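Local coordinates for cystathionine gamma-lyase (Saccharomyces cerevisiae, PDB 1N8P), which is a pyridoxal-5'-phosphate enzyme of the Cys/Met metabolism family, built here as an assembly of four protein chains, at residues 153-157 with 158-162; 180-183 with 184-188; 251-254 with 255-259; 279-283 with 284-288; 342-345 with 346-349. All blocks are in the same frame, centred on the assembly; numbering follows the deposited sequence.

Interaction 1. Residues 153-157 with 158-162; sequences KVTDI and QKVAD
Two side-chain rotations bring Asp156 and Lys159 together at the start of helix 157-167. In Asp156, CG swings away from the backbone N and sits beside the carbonyl carbon (chi1 -161°), which turns the carboxylate toward the amides that follow. Lys159 folds the other way, with CG beside its own N, so that its first methylenes lie across Asp156, CB to CB at 3.8 Å. The result illustrates the N-cap. Asp156 OD1 accepts from Lys159 N at 3.1 Å, the N-H arriving from above the carboxylate plane, and takes a second, weak bond from Gln158 N. The positive end of the helix probably stabilises the ionised carboxylate, while Lys159 NZ stays 4.3 Å from Asp156 OD2, beyond a salt bridge; that oxygen pairs instead with Lys297. Ordinary helical bonding begins at once, with Val160 N giving a nearly straight bond to Asp156 O (3.1 Å, 169°) and Ala161 N bonding to Ile157 O at 2.9 Å. On the inner side, Thr155 CG2 meets Val160 CG2 at 4.1 Å. Val160 continues inward against strand 139-144 and helix 127-134, whereas Val154 and Asp156 rest on helix 292-298.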
loop_
_atom_site.group_PDB
_atom_site.type_symbol
_atom_site.label_atom_id
_atom_site.label_comp_id
_atom_site.label_asym_id
_atom_site.label_seq_id
_atom_site.Cartn_x
_atom_site.Cartn_y
_atom_site.Cartn_z
ATOM N N LYS A 153 -2.479 28.703 24.781
ATOM C CA LYS A 153 -1.874 30.030 24.954
ATOM C C LYS A 153 -1.071 30.470 23.726
ATOM O O LYS A 153 -0.142 29.804 23.328
ATOM C CB LYS A 153 -0.952 30.006 26.184
ATOM C CG LYS A 153 -0.248 31.322 26.482
ATOM C CD LYS A 153 0.778 31.195 27.592
ATOM C CE LYS A 153 0.128 30.737 28.892
ATOM N NZ LYS A 153 -0.370 29.324 28.825
ATOM N N VAL A 154 -1.416 31.599 23.138
ATOM C CA VAL A 154 -0.706 32.068 21.963
ATOM C C VAL A 154 0.534 32.859 22.341
ATOM O O VAL A 154 0.511 33.584 23.315
ATOM C CB VAL A 154 -1.615 32.961 21.129
ATOM C CG1 VAL A 154 -0.859 33.551 19.973
ATOM C CG2 VAL A 154 -2.788 32.147 20.626
ATOM N N THR A 155 1.605 32.724 21.568
ATOM C CA THR A 155 2.858 33.424 21.805
ATOM C C THR A 155 3.237 34.267 20.580
ATOM O O THR A 155 3.025 33.863 19.422
ATOM C CB THR A 155 4.040 32.446 22.105
ATOM O OG1 THR A 155 3.815 31.760 23.342
ATOM C CG2 THR A 155 5.344 33.205 22.215
ATOM N N ASP A 156 3.788 35.454 20.843
ATOM C CA ASP A 156 4.201 36.357 19.766
ATOM C C ASP A 156 5.595 36.002 19.220
ATOM O O ASP A 156 6.639 36.378 19.771
ATOM C CB ASP A 156 4.182 37.812 20.245
ATOM C CG ASP A 156 4.155 38.807 19.089
ATOM O OD1 ASP A 156 4.967 38.678 18.150
ATOM O OD2 ASP A 156 3.316 39.723 19.127
ATOM N N ILE A 157 5.591 35.267 18.121
ATOM C CA ILE A 157 6.829 34.852 17.481
ATOM C C ILE A 157 7.793 36.020 17.214
ATOM O O ILE A 157 9.008 35.847 17.267
ATOM C CB ILE A 157 6.508 34.108 16.167
ATOM C CG1 ILE A 157 5.624 32.911 16.499
ATOM C CG2 ILE A 157 7.784 33.641 15.485
ATOM C CD1 ILE A 157 5.092 32.168 15.309
ATOM N N GLN A 158 7.249 37.206 16.946
ATOM C CA GLN A 158 8.056 38.389 16.670
ATOM C C GLN A 158 8.705 38.929 17.940
ATOM O O GLN A 158 9.929 39.119 17.982
ATOM C CB GLN A 158 7.199 39.475 16.042
ATOM C CG GLN A 158 8.024 40.554 15.436
ATOM C CD GLN A 158 8.999 39.989 14.481
ATOM O OE1 GLN A 158 8.696 39.800 13.309
ATOM N NE2 GLN A 158 10.181 39.686 14.967
ATOM N N LYS A 159 7.898 39.183 18.971
ATOM C CA LYS A 159 8.444 39.650 20.242
ATOM C C LYS A 159 9.603 38.729 20.682
ATOM O O LYS A 159 10.655 39.207 21.107
ATOM C CB LYS A 159 7.354 39.687 21.329
ATOM C CG LYS A 159 6.552 41.004 21.368
ATOM C CD LYS A 159 5.496 40.983 22.452
ATOM C CE LYS A 159 4.924 42.375 22.763
ATOM N NZ LYS A 159 4.195 43.075 21.654
ATOM N N VAL A 160 9.430 37.415 20.559
ATOM C CA VAL A 160 10.479 36.499 20.960
ATOM C C VAL A 160 11.662 36.521 20.004
ATOM O O VAL A 160 12.799 36.435 20.451
ATOM C CB VAL A 160 9.953 35.035 21.109
ATOM C CG1 VAL A 160 11.108 34.069 21.330
ATOM C CG2 VAL A 160 9.012 34.944 22.293
ATOM N N ALA A 161 11.434 36.622 18.701
ATOM C CA ALA A 161 12.577 36.654 17.781
ATOM C C ALA A 161 13.433 37.876 18.120
ATOM O O ALA A 161 14.662 37.802 18.183
ATOM C CB ALA A 161 12.105 36.750 16.352
ATOM N N ASP A 162 12.750 39.000 18.337
ATOM C CA ASP A 162 13.374 40.261 18.683
ATOM C C ASP A 162 14.117 40.133 19.990
ATOM O O ASP A 162 15.303 40.410 20.055
ATOM C CB ASP A 162 12.309 41.345 18.828
ATOM C CG ASP A 162 11.808 41.852 17.505
ATOM O OD1 ASP A 162 12.368 41.407 16.465
ATOM O OD2 ASP A 162 10.869 42.693 17.523
#

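Interaction 2. Residues 180-183 with 184-188; sequences TFLS and PYISN. With PLP (pyridoxal-5'-phosphate), chain E.
The ring of Phe181 presents its edge to pyridoxal-5'-phosphate, whose O3 lies close to the ring plane beside CE1, and Thr180 CG2 also sits at the rim in that plane. The loop that follows strand 174-178 thus serves two ends, lining the pyridoxal-5'-phosphate pocket first and then coiling into the short helix 183-186, whose hydrogen bonds are poor. This is a common layout in the large domain of fold-type I pyridoxal-phosphate enzymes, where loops after the sheet strands reach the pyridoxal phosphate. Thr180 is held through OG1 by Asp178 and Ser200, both pocket residues as well. Farther along, Leu182 and Ile186 join the two halves of the turn, their side chains crossing at about a right angle. With CG of Leu182 placed beside the backbone N (chi1 -68°), its CD2 reaches Ile186 CG2 at 3.8 Å, and its other methyl, CD1, lies 4.1 Å from Ser187 CB. The polar closure is slight by comparison: Tyr185 N makes a weak bond to Ser183 OG at 3.1 Å, bent to 122°. Ser187 OG is hydrogen-bonded to Gln298 O. One last weak link draws the coil together, from Ser187 N to Ser183 O at 3.4 Å.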
loop_
_atom_site.group_PDB
_atom_site.type_symbol
_atom_site.label_atom_id
_atom_site.label_comp_id
_atom_site.label_asym_id
_atom_site.label_seq_id
_atom_site.Cartn_x
_atom_site.Cartn_y
_atom_site.Cartn_z
ATOM N N THR A 180 2.327 22.601 14.469
ATOM C CA THR A 180 1.428 21.440 14.281
ATOM C C THR A 180 -0.095 21.716 14.368
ATOM O O THR A 180 -0.831 21.497 13.398
ATOM C CB THR A 180 1.790 20.277 15.295
ATOM O OG1 THR A 180 3.028 19.643 14.908
ATOM C CG2 THR A 180 0.664 19.222 15.358
ATOM N N PHE A 181 -0.546 22.199 15.525
ATOM C CA PHE A 181 -1.960 22.520 15.796
ATOM C C PHE A 181 -2.680 23.521 14.913
ATOM O O PHE A 181 -3.903 23.495 14.818
ATOM C CB PHE A 181 -2.119 23.011 17.233
ATOM C CG PHE A 181 -1.912 21.946 18.264
ATOM C CD1 PHE A 181 -1.194 20.796 17.962
ATOM C CD2 PHE A 181 -2.398 22.125 19.562
ATOM C CE1 PHE A 181 -0.960 19.844 18.932
ATOM C CE2 PHE A 181 -2.168 21.178 20.539
ATOM C CZ PHE A 181 -1.443 20.029 20.223
ATOM N N LEU A 182 -1.959 24.451 14.313
ATOM C CA LEU A 182 -2.626 25.412 13.443
ATOM C C LEU A 182 -2.437 25.014 11.982
ATOM O O LEU A 182 -3.326 25.230 11.177
ATOM C CB LEU A 182 -2.092 26.821 13.678
ATOM C CG LEU A 182 -2.401 27.478 15.030
ATOM C CD1 LEU A 182 -1.675 28.822 15.105
ATOM C CD2 LEU A 182 -3.911 27.693 15.189
ATOM N N SER A 183 -1.286 24.423 11.658
ATOM C CA SER A 183 -0.983 23.964 10.294
ATOM C C SER A 183 -0.630 25.063 9.283
ATOM O O SER A 183 -1.071 26.191 9.405
ATOM C CB SER A 183 -2.172 23.272 9.709
ATOM O OG SER A 183 -2.902 24.246 9.000
ATOM N N PRO A 184 0.151 24.725 8.248
ATOM C CA PRO A 184 0.490 25.749 7.260
ATOM C C PRO A 184 -0.668 26.709 6.932
ATOM O O PRO A 184 -0.482 27.901 6.863
ATOM C CB PRO A 184 0.919 24.909 6.051
ATOM C CG PRO A 184 1.679 23.780 6.725
ATOM C CD PRO A 184 0.765 23.429 7.894
ATOM N N TYR A 185 -1.872 26.193 6.777
ATOM C CA TYR A 185 -3.000 27.031 6.425
ATOM C C TYR A 185 -3.264 28.256 7.315
ATOM O O TYR A 185 -3.323 29.376 6.841
ATOM C CB TYR A 185 -4.297 26.175 6.335
ATOM C CG TYR A 185 -5.468 26.968 5.786
ATOM C CD1 TYR A 185 -5.394 27.537 4.511
ATOM C CD2 TYR A 185 -6.597 27.224 6.557
ATOM C CE1 TYR A 185 -6.395 28.345 4.014
ATOM C CE2 TYR A 185 -7.614 28.039 6.069
ATOM C CZ TYR A 185 -7.497 28.605 4.781
ATOM O OH TYR A 185 -8.464 29.445 4.252
ATOM N N ILE A 186 -3.445 28.029 8.609
ATOM C CA ILE A 186 -3.740 29.083 9.553
ATOM C C ILE A 186 -2.578 30.010 9.860
ATOM O O ILE A 186 -2.794 31.170 10.148
ATOM C CB ILE A 186 -4.236 28.495 10.911
ATOM C CG1 ILE A 186 -5.543 27.728 10.695
ATOM C CG2 ILE A 186 -4.423 29.645 11.963
ATOM C CD1 ILE A 186 -6.091 27.138 11.951
ATOM N N SER A 187 -1.348 29.522 9.796
ATOM C CA SER A 187 -0.227 30.372 10.121
ATOM C C SER A 187 1.101 29.972 9.511
ATOM O O SER A 187 1.340 28.812 9.186
ATOM C CB SER A 187 -0.090 30.433 11.630
ATOM O OG SER A 187 0.987 31.270 12.000
ATOM N N ASN A 188 1.979 30.957 9.379
ATOM C CA ASN A 188 3.311 30.759 8.805
ATOM C C ASN A 188 4.370 31.434 9.672
ATOM O O ASN A 188 4.860 32.522 9.326
ATOM C CB ASN A 188 3.369 31.341 7.390
ATOM C CG ASN A 188 2.591 30.528 6.398
ATOM O OD1 ASN A 188 2.256 31.011 5.325
ATOM N ND2 ASN A 188 2.319 29.279 6.737
HETATM N N1 PLP E . 4.329 17.594 18.824
HETATM C C2 PLP E . 3.009 17.989 18.888
HETATM C C2A PLP E . 2.792 19.480 19.121
HETATM C C3 PLP E . 1.987 16.916 18.714
HETATM O O3 PLP E . 0.725 17.408 18.754
HETATM C C4 PLP E . 2.384 15.560 18.507
HETATM C C4A PLP E . 1.352 14.475 18.374
HETATM C C5 PLP E . 3.848 15.282 18.463
HETATM C C6 PLP E . 4.769 16.303 18.617
HETATM C C5A PLP E . 4.298 13.844 18.157
HETATM O O4P PLP E . 4.530 13.601 16.781
HETATM P P PLP E . 5.069 12.208 16.320
HETATM O O1P PLP E . 4.951 12.269 14.884
HETATM O O2P PLP E . 4.148 11.175 16.935
HETATM O O3P PLP E . 6.408 12.165 16.888
#

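Interaction 3. Residues 251-254 with 255-259; sequences KTLH and LRVRQ
From Thr252 the chain winds into the first turn of helix 253-271, and three successive bonds from residue i+4 back to residue i mark the change. Arg256 N points almost straight at Thr252 O (2.8 Å, 174°), Val257 N bonds to Leu253 O at 2.9 Å, and Arg258 N reaches His254 O at 3.2 Å from above the carbonyl plane. The side-chain pairs Leu253-Val257 and Thr252-Arg256 keep this spacing. In the first, Leu253 CD1 lies 3.4 Å from Val257 CG2, on the flank turned to Tyr204. His254, the sequence neighbour of Leu255, carries its ring between its own N and carbonyl carbon (chi1 55°), which lays one ring face over Leu255 N and sets CE1 3.5 Å from Leu255 CG. Leu255 packs on Gln259 of the third subunit, a contact between chains. Arg256 bends at its third torsion to bring the guanidinium back over the helix start, with Thr252 C and Leu253 CA off-centre beneath one face. Gly249 O and Tyr204 O take its terminal nitrogens, and Gly249 O also bonds Thr252 OG1. Thr252 OG1 also accepts from Arg256 NE at 3.2 Å, the oxygen lying 26° out of the guanidinium plane.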
loop_
_atom_site.group_PDB
_atom_site.type_symbol
_atom_site.label_atom_id
_atom_site.label_comp_id
_atom_site.label_asym_id
_atom_site.label_seq_id
_atom_site.Cartn_x
_atom_site.Cartn_y
_atom_site.Cartn_z
ATOM N N LYS A 251 -3.444 17.747 0.191
ATOM C CA LYS A 251 -4.205 18.419 -0.880
ATOM C C LYS A 251 -5.553 18.980 -0.454
ATOM O O LYS A 251 -6.168 19.738 -1.201
ATOM C CB LYS A 251 -4.440 17.459 -2.067
ATOM C CG LYS A 251 -3.201 16.695 -2.513
ATOM C CD LYS A 251 -2.627 17.231 -3.798
ATOM C CE LYS A 251 -1.582 16.268 -4.328
ATOM N NZ LYS A 251 -1.317 16.525 -5.767
ATOM N N THR A 252 -6.032 18.587 0.719
ATOM C CA THR A 252 -7.324 19.061 1.207
ATOM C C THR A 252 -7.126 19.820 2.515
ATOM O O THR A 252 -8.087 20.264 3.127
ATOM C CB THR A 252 -8.318 17.886 1.430
ATOM O OG1 THR A 252 -7.621 16.767 1.976
ATOM C CG2 THR A 252 -8.958 17.433 0.112
ATOM N N LEU A 253 -5.866 19.988 2.918
ATOM C CA LEU A 253 -5.530 20.682 4.149
ATOM C C LEU A 253 -6.278 21.983 4.310
ATOM O O LEU A 253 -6.761 22.300 5.407
ATOM C CB LEU A 253 -4.040 20.992 4.205
ATOM C CG LEU A 253 -3.463 21.838 5.349
ATOM C CD1 LEU A 253 -3.643 21.162 6.697
ATOM C CD2 LEU A 253 -1.974 22.029 5.076
ATOM N N HIS A 254 -6.355 22.757 3.231
ATOM C CA HIS A 254 -7.052 24.022 3.326
ATOM C C HIS A 254 -8.549 23.828 3.486
ATOM O O HIS A 254 -9.188 24.585 4.220
ATOM C CB HIS A 254 -6.735 24.903 2.127
ATOM C CG HIS A 254 -7.023 24.257 0.825
ATOM N ND1 HIS A 254 -8.134 24.566 0.079
ATOM C CD2 HIS A 254 -6.405 23.236 0.189
ATOM C CE1 HIS A 254 -8.195 23.749 -0.959
ATOM N NE2 HIS A 254 -7.156 22.932 -0.913
ATOM N N LEU A 255 -9.135 22.840 2.820
ATOM C CA LEU A 255 -10.574 22.635 3.013
ATOM C C LEU A 255 -10.862 22.052 4.411
ATOM O O LEU A 255 -11.755 22.504 5.107
ATOM C CB LEU A 255 -11.144 21.722 1.938
ATOM C CG LEU A 255 -10.988 22.304 0.530
ATOM C CD1 LEU A 255 -11.644 21.385 -0.476
ATOM C CD2 LEU A 255 -11.613 23.691 0.471
ATOM N N ARG A 256 -10.094 21.063 4.831
ATOM C CA ARG A 256 -10.299 20.469 6.150
ATOM C C ARG A 256 -10.107 21.471 7.279
ATOM O O ARG A 256 -10.995 21.671 8.077
ATOM C CB ARG A 256 -9.354 19.282 6.375
ATOM C CG ARG A 256 -9.650 18.100 5.525
ATOM C CD ARG A 256 -8.777 16.927 5.912
ATOM N NE ARG A 256 -7.500 16.876 5.216
ATOM C CZ ARG A 256 -6.370 17.374 5.694
ATOM N NH1 ARG A 256 -6.372 17.970 6.860
ATOM N NH2 ARG A 256 -5.230 17.221 5.031
ATOM N N VAL A 257 -8.940 22.092 7.351
ATOM C CA VAL A 257 -8.633 23.072 8.393
ATOM C C VAL A 257 -9.581 24.263 8.449
ATOM O O VAL A 257 -9.813 24.843 9.503
ATOM C CB VAL A 257 -7.236 23.587 8.202
ATOM C CG1 VAL A 257 -6.991 24.744 9.107
ATOM C CG2 VAL A 257 -6.245 22.468 8.478
ATOM N N ARG A 258 -10.130 24.628 7.300
ATOM C CA ARG A 258 -11.059 25.750 7.215
ATOM C C ARG A 258 -12.364 25.383 7.913
ATOM O O ARG A 258 -12.967 26.204 8.584
ATOM C CB ARG A 258 -11.341 26.091 5.729
ATOM C CG ARG A 258 -12.092 27.394 5.469
ATOM C CD ARG A 258 -11.185 28.574 5.689
ATOM N NE ARG A 258 -11.897 29.846 5.646
ATOM C CZ ARG A 258 -11.382 30.997 6.066
ATOM N NH1 ARG A 258 -10.152 31.037 6.560
ATOM N NH2 ARG A 258 -12.101 32.106 6.002
ATOM N N GLN A 259 -12.785 24.139 7.735
ATOM C CA GLN A 259 -14.021 23.636 8.301
ATOM C C GLN A 259 -13.883 23.323 9.798
ATOM O O GLN A 259 -14.716 23.699 10.613
ATOM C CB GLN A 259 -14.409 22.383 7.544
ATOM C CG GLN A 259 -15.689 21.749 8.009
ATOM C CD GLN A 259 -16.846 22.585 7.673
ATOM O OE1 GLN A 259 -16.941 23.089 6.568
ATOM N NE2 GLN A 259 -17.757 22.749 8.616
#

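Interaction 4. Residues 279-283 with 284-288; sequences VAVNY and PGLKT
Tyr283 and the three residues after it show how one aromatic side chain can lie against the turn its own backbone makes. The side chain leaves the main chain with CG opposite the backbone N and next to the carbonyl carbon (chi1 -173°), a rotation that carries the ring forward over the coming peptides. At its root, Tyr283 CB touches Leu286 CG at 4.1 Å, a contact between the first and last residues of the turn. The ring then divides its neighbours. On one flank Tyr283 CD1 lies 3.9 Å from Pro284 CD, the two side chains crossing at about a right angle. On the other, Tyr283 CD2 comes within 3.6 Å of Gly285 N, which sits over one ring face, and Tyr283 CE2 is 3.8 Å from Gly285 CA. The tip goes past the turn altogether: OH bonds to Gly305 O, while the ring also rests on Ala264 and Ala268 of helix 253-271 and on Ile308 of strand 307-312. Leu286 N closes the turn on Tyr283 O at 3.0 Å in a nearly straight bond (169°), although the donor stands above the carbonyl plane. Ahead of the turn, on the strand, Val281 CG1 extends the apolar side to Leu286 CD1 at 4.3 Å. Pro284 packs on His299 and Val295. The whole is a type I beta turn running from Tyr283 to Leu286, with proline and glycine in its middle, and it takes the chain off an outermost strand of the five-stranded mixed sheet.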
loop_
_atom_site.group_PDB
_atom_site.type_symbol
_atom_site.label_atom_id
_atom_site.label_comp_id
_atom_site.label_asym_id
_atom_site.label_seq_id
_atom_site.Cartn_x
_atom_site.Cartn_y
_atom_site.Cartn_z
ATOM N N VAL A 279 -17.248 26.232 33.135
ATOM C CA VAL A 279 -16.444 27.171 33.925
ATOM C C VAL A 279 -15.683 28.086 32.955
ATOM O O VAL A 279 -16.129 29.201 32.638
ATOM C CB VAL A 279 -15.413 26.424 34.810
ATOM C CG1 VAL A 279 -14.573 27.422 35.545
ATOM C CG2 VAL A 279 -16.113 25.496 35.793
ATOM N N ALA A 280 -14.536 27.603 32.484
ATOM C CA ALA A 280 -13.736 28.348 31.518
ATOM C C ALA A 280 -13.688 27.591 30.191
ATOM O O ALA A 280 -14.017 26.410 30.130
ATOM C CB ALA A 280 -12.329 28.568 32.041
ATOM N N VAL A 281 -13.275 28.299 29.145
ATOM C CA VAL A 281 -13.169 27.782 27.801
ATOM C C VAL A 281 -11.930 28.374 27.152
ATOM O O VAL A 281 -11.689 29.571 27.253
ATOM C CB VAL A 281 -14.398 28.191 26.967
ATOM C CG1 VAL A 281 -14.242 27.748 25.527
ATOM C CG2 VAL A 281 -15.653 27.568 27.561
ATOM N N ASN A 282 -11.143 27.539 26.479
ATOM C CA ASN A 282 -9.949 28.020 25.799
ATOM C C ASN A 282 -10.037 27.828 24.283
ATOM O O ASN A 282 -10.119 26.712 23.805
ATOM C CB ASN A 282 -8.693 27.293 26.295
ATOM C CG ASN A 282 -8.540 27.318 27.793
ATOM O OD1 ASN A 282 -8.537 28.370 28.418
ATOM N ND2 ASN A 282 -8.391 26.152 28.375
ATOM N N TYR A 283 -10.002 28.915 23.528
ATOM C CA TYR A 283 -10.033 28.845 22.071
ATOM C C TYR A 283 -9.463 30.168 21.575
ATOM O O TYR A 283 -10.046 31.218 21.794
ATOM C CB TYR A 283 -11.471 28.652 21.561
ATOM C CG TYR A 283 -11.538 28.415 20.063
ATOM C CD1 TYR A 283 -10.824 27.364 19.479
ATOM C CD2 TYR A 283 -12.261 29.262 19.225
ATOM C CE1 TYR A 283 -10.814 27.165 18.105
ATOM C CE2 TYR A 283 -12.265 29.069 17.848
ATOM C CZ TYR A 283 -11.533 28.018 17.295
ATOM O OH TYR A 283 -11.485 27.832 15.927
ATOM N N PRO A 284 -8.308 30.136 20.912
ATOM C CA PRO A 284 -7.650 31.344 20.392
ATOM C C PRO A 284 -8.489 32.212 19.445
ATOM O O PRO A 284 -8.072 33.310 19.071
ATOM C CB PRO A 284 -6.401 30.788 19.700
ATOM C CG PRO A 284 -6.078 29.546 20.479
ATOM C CD PRO A 284 -7.476 28.944 20.686
ATOM N N GLY A 285 -9.667 31.721 19.065
ATOM C CA GLY A 285 -10.527 32.457 18.159
ATOM C C GLY A 285 -11.586 33.304 18.840
ATOM O O GLY A 285 -12.378 34.016 18.193
ATOM N N LEU A 286 -11.630 33.222 20.157
ATOM C CA LEU A 286 -12.595 34.013 20.886
ATOM C C LEU A 286 -11.936 35.355 21.221
ATOM O O LEU A 286 -10.926 35.386 21.909
ATOM C CB LEU A 286 -13.013 33.271 22.148
ATOM C CG LEU A 286 -13.840 32.007 21.913
ATOM C CD1 LEU A 286 -14.222 31.348 23.241
ATOM C CD2 LEU A 286 -15.086 32.403 21.186
ATOM N N LYS A 287 -12.498 36.457 20.718
ATOM C CA LYS A 287 -11.938 37.806 20.946
ATOM C C LYS A 287 -11.519 38.061 22.399
ATOM O O LYS A 287 -10.724 38.971 22.702
ATOM C CB LYS A 287 -12.944 38.882 20.507
ATOM C CG LYS A 287 -13.179 38.907 19.015
ATOM C CD LYS A 287 -14.209 39.929 18.655
ATOM C CE LYS A 287 -14.615 39.781 17.212
ATOM N NZ LYS A 287 -15.355 38.517 16.952
ATOM N N THR A 288 -12.057 37.233 23.276
ATOM C CA THR A 288 -11.789 37.306 24.683
ATOM C C THR A 288 -10.548 36.480 25.068
ATOM O O THR A 288 -10.227 36.316 26.249
ATOM C CB THR A 288 -12.985 36.774 25.407
ATOM O OG1 THR A 288 -13.193 35.409 25.005
ATOM C CG2 THR A 288 -14.213 37.593 25.045
#

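Interaction 5. Residues 342-345 with 346-349; sequences LEVP and AVMT
Val344 O is shared by two amides from the residues beyond it, Val347 N at 2.9 Å and Met348 N at 3.3 Å. Both bonds are weak, at 121° and 123°, and accompany the bend of the chain as it leaves strand 341-343, one of the inner strands of the five-stranded mixed sheet. Val344 also supplies the apolar side of the bend. Val344 CB meets Val347 CG2 at 3.6 Å, a methyl that the first torsion of Val347 sets between that residue's own backbone N and carbonyl carbon, and Val344 CG1 lies 4.1 Å from Ala346 CB. The side chains of Glu343 and Met348 run antiparallel past one another, so that the sulfur lies alongside the glutamate chain rather than at its end. The Met348 methyl is modelled too near the Val344 backbone for its exact place to be trusted. At the far end of Glu343, OE1 forms a salt bridge with Arg369 on the adjoining strand 367-371, and OE2 accepts a hydrogen bond from Thr349 OG1, whose modelled length is doubtfully short. Glu333, a like charge, lies close to OE2 and is also weakly hydrogen-bonded to Thr349 OG1. Arg369 probably helps to fix the carboxylate that receives the threonine. Val347 and Met348 border another chain, packing on Pro40 of the second subunit. Within the bend, Met348 SD lies 3.6 Å from Glu343 CG.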
loop_
_atom_site.group_PDB
_atom_site.type_symbol
_atom_site.label_atom_id
_atom_site.label_comp_id
_atom_site.label_asym_id
_atom_site.label_seq_id
_atom_site.Cartn_x
_atom_site.Cartn_y
_atom_site.Cartn_z
ATOM N N LEU A 342 -11.623 13.634 21.633
ATOM C CA LEU A 342 -11.606 14.409 22.853
ATOM C C LEU A 342 -10.760 13.670 23.882
ATOM O O LEU A 342 -10.711 12.449 23.918
ATOM C CB LEU A 342 -13.030 14.698 23.324
ATOM C CG LEU A 342 -13.734 13.841 24.352
ATOM C CD1 LEU A 342 -15.075 14.463 24.613
ATOM C CD2 LEU A 342 -13.883 12.424 23.865
ATOM N N GLU A 343 -10.047 14.431 24.693
ATOM C CA GLU A 343 -9.151 13.840 25.678
ATOM C C GLU A 343 -9.093 14.689 26.949
ATOM O O GLU A 343 -9.535 15.840 26.957
ATOM C CB GLU A 343 -7.767 13.696 25.022
ATOM C CG GLU A 343 -6.627 13.409 25.929
ATOM C CD GLU A 343 -5.665 14.573 26.011
ATOM O OE1 GLU A 343 -6.102 15.738 25.913
ATOM O OE2 GLU A 343 -4.463 14.321 26.196
ATOM N N VAL A 344 -8.584 14.103 28.026
ATOM C CA VAL A 344 -8.442 14.799 29.306
ATOM C C VAL A 344 -6.956 14.829 29.608
ATOM O O VAL A 344 -6.452 13.968 30.310
ATOM C CB VAL A 344 -9.146 14.039 30.442
ATOM C CG1 VAL A 344 -8.903 14.748 31.760
ATOM C CG2 VAL A 344 -10.636 13.923 30.150
ATOM N N PRO A 345 -6.239 15.831 29.092
ATOM C CA PRO A 345 -4.801 15.936 29.316
ATOM C C PRO A 345 -4.274 15.394 30.628
ATOM O O PRO A 345 -3.271 14.691 30.655
ATOM C CB PRO A 345 -4.530 17.431 29.142
ATOM C CG PRO A 345 -5.887 18.071 29.270
ATOM C CD PRO A 345 -6.761 17.101 28.576
ATOM N N ALA A 346 -4.964 15.713 31.710
ATOM C CA ALA A 346 -4.558 15.291 33.044
ATOM C C ALA A 346 -4.253 13.822 33.134
ATOM O O ALA A 346 -3.151 13.426 33.508
ATOM C CB ALA A 346 -5.634 15.637 34.041
ATOM N N VAL A 347 -5.239 13.006 32.804
ATOM C CA VAL A 347 -5.066 11.565 32.872
ATOM C C VAL A 347 -4.361 10.975 31.657
ATOM O O VAL A 347 -3.209 10.568 31.738
ATOM C CB VAL A 347 -6.415 10.891 33.063
ATOM C CG1 VAL A 347 -6.990 11.289 34.410
ATOM C CG2 VAL A 347 -7.360 11.318 31.962
ATOM N N MET A 348 -5.040 10.953 30.523
ATOM C CA MET A 348 -4.481 10.391 29.302
ATOM C C MET A 348 -3.082 10.830 28.929
ATOM O O MET A 348 -2.167 10.005 28.809
ATOM C CB MET A 348 -5.426 10.675 28.150
ATOM C CG MET A 348 -6.779 10.200 28.492
ATOM S SD MET A 348 -7.931 10.273 27.224
ATOM C CE MET A 348 -9.108 11.376 27.960
ATOM N N THR A 349 -2.908 12.126 28.732
ATOM C CA THR A 349 -1.607 12.643 28.355
ATOM C C THR A 349 -0.678 12.809 29.543
ATOM O O THR A 349 0.168 11.966 29.807
ATOM C CB THR A 349 -1.737 13.995 27.616
ATOM O OG1 THR A 349 -2.140 13.763 26.264
ATOM C CG2 THR A 349 -0.427 14.727 27.598
#

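How the interactions relate
Taken from the N terminus, the five contacts are strictly in series, none nesting in or crossing another. Interaction 1 opens the helix after strand 139-144, and interaction 2 coils the loop after strand 174-178, so both belong to strand exits of the seven-stranded sheet. Interaction 3 starts helix 253-271 and packs directly on interaction 2, where Val257 meets Tyr185 and Ile186. The strand after that helix ends in interaction 4, whose Pro284 reaches back to Val154 of interaction 1 and so ties the two parts of the chain together. Interaction 5 leaves another strand of interaction 4's sheet, their nearest atoms about 9 Å apart.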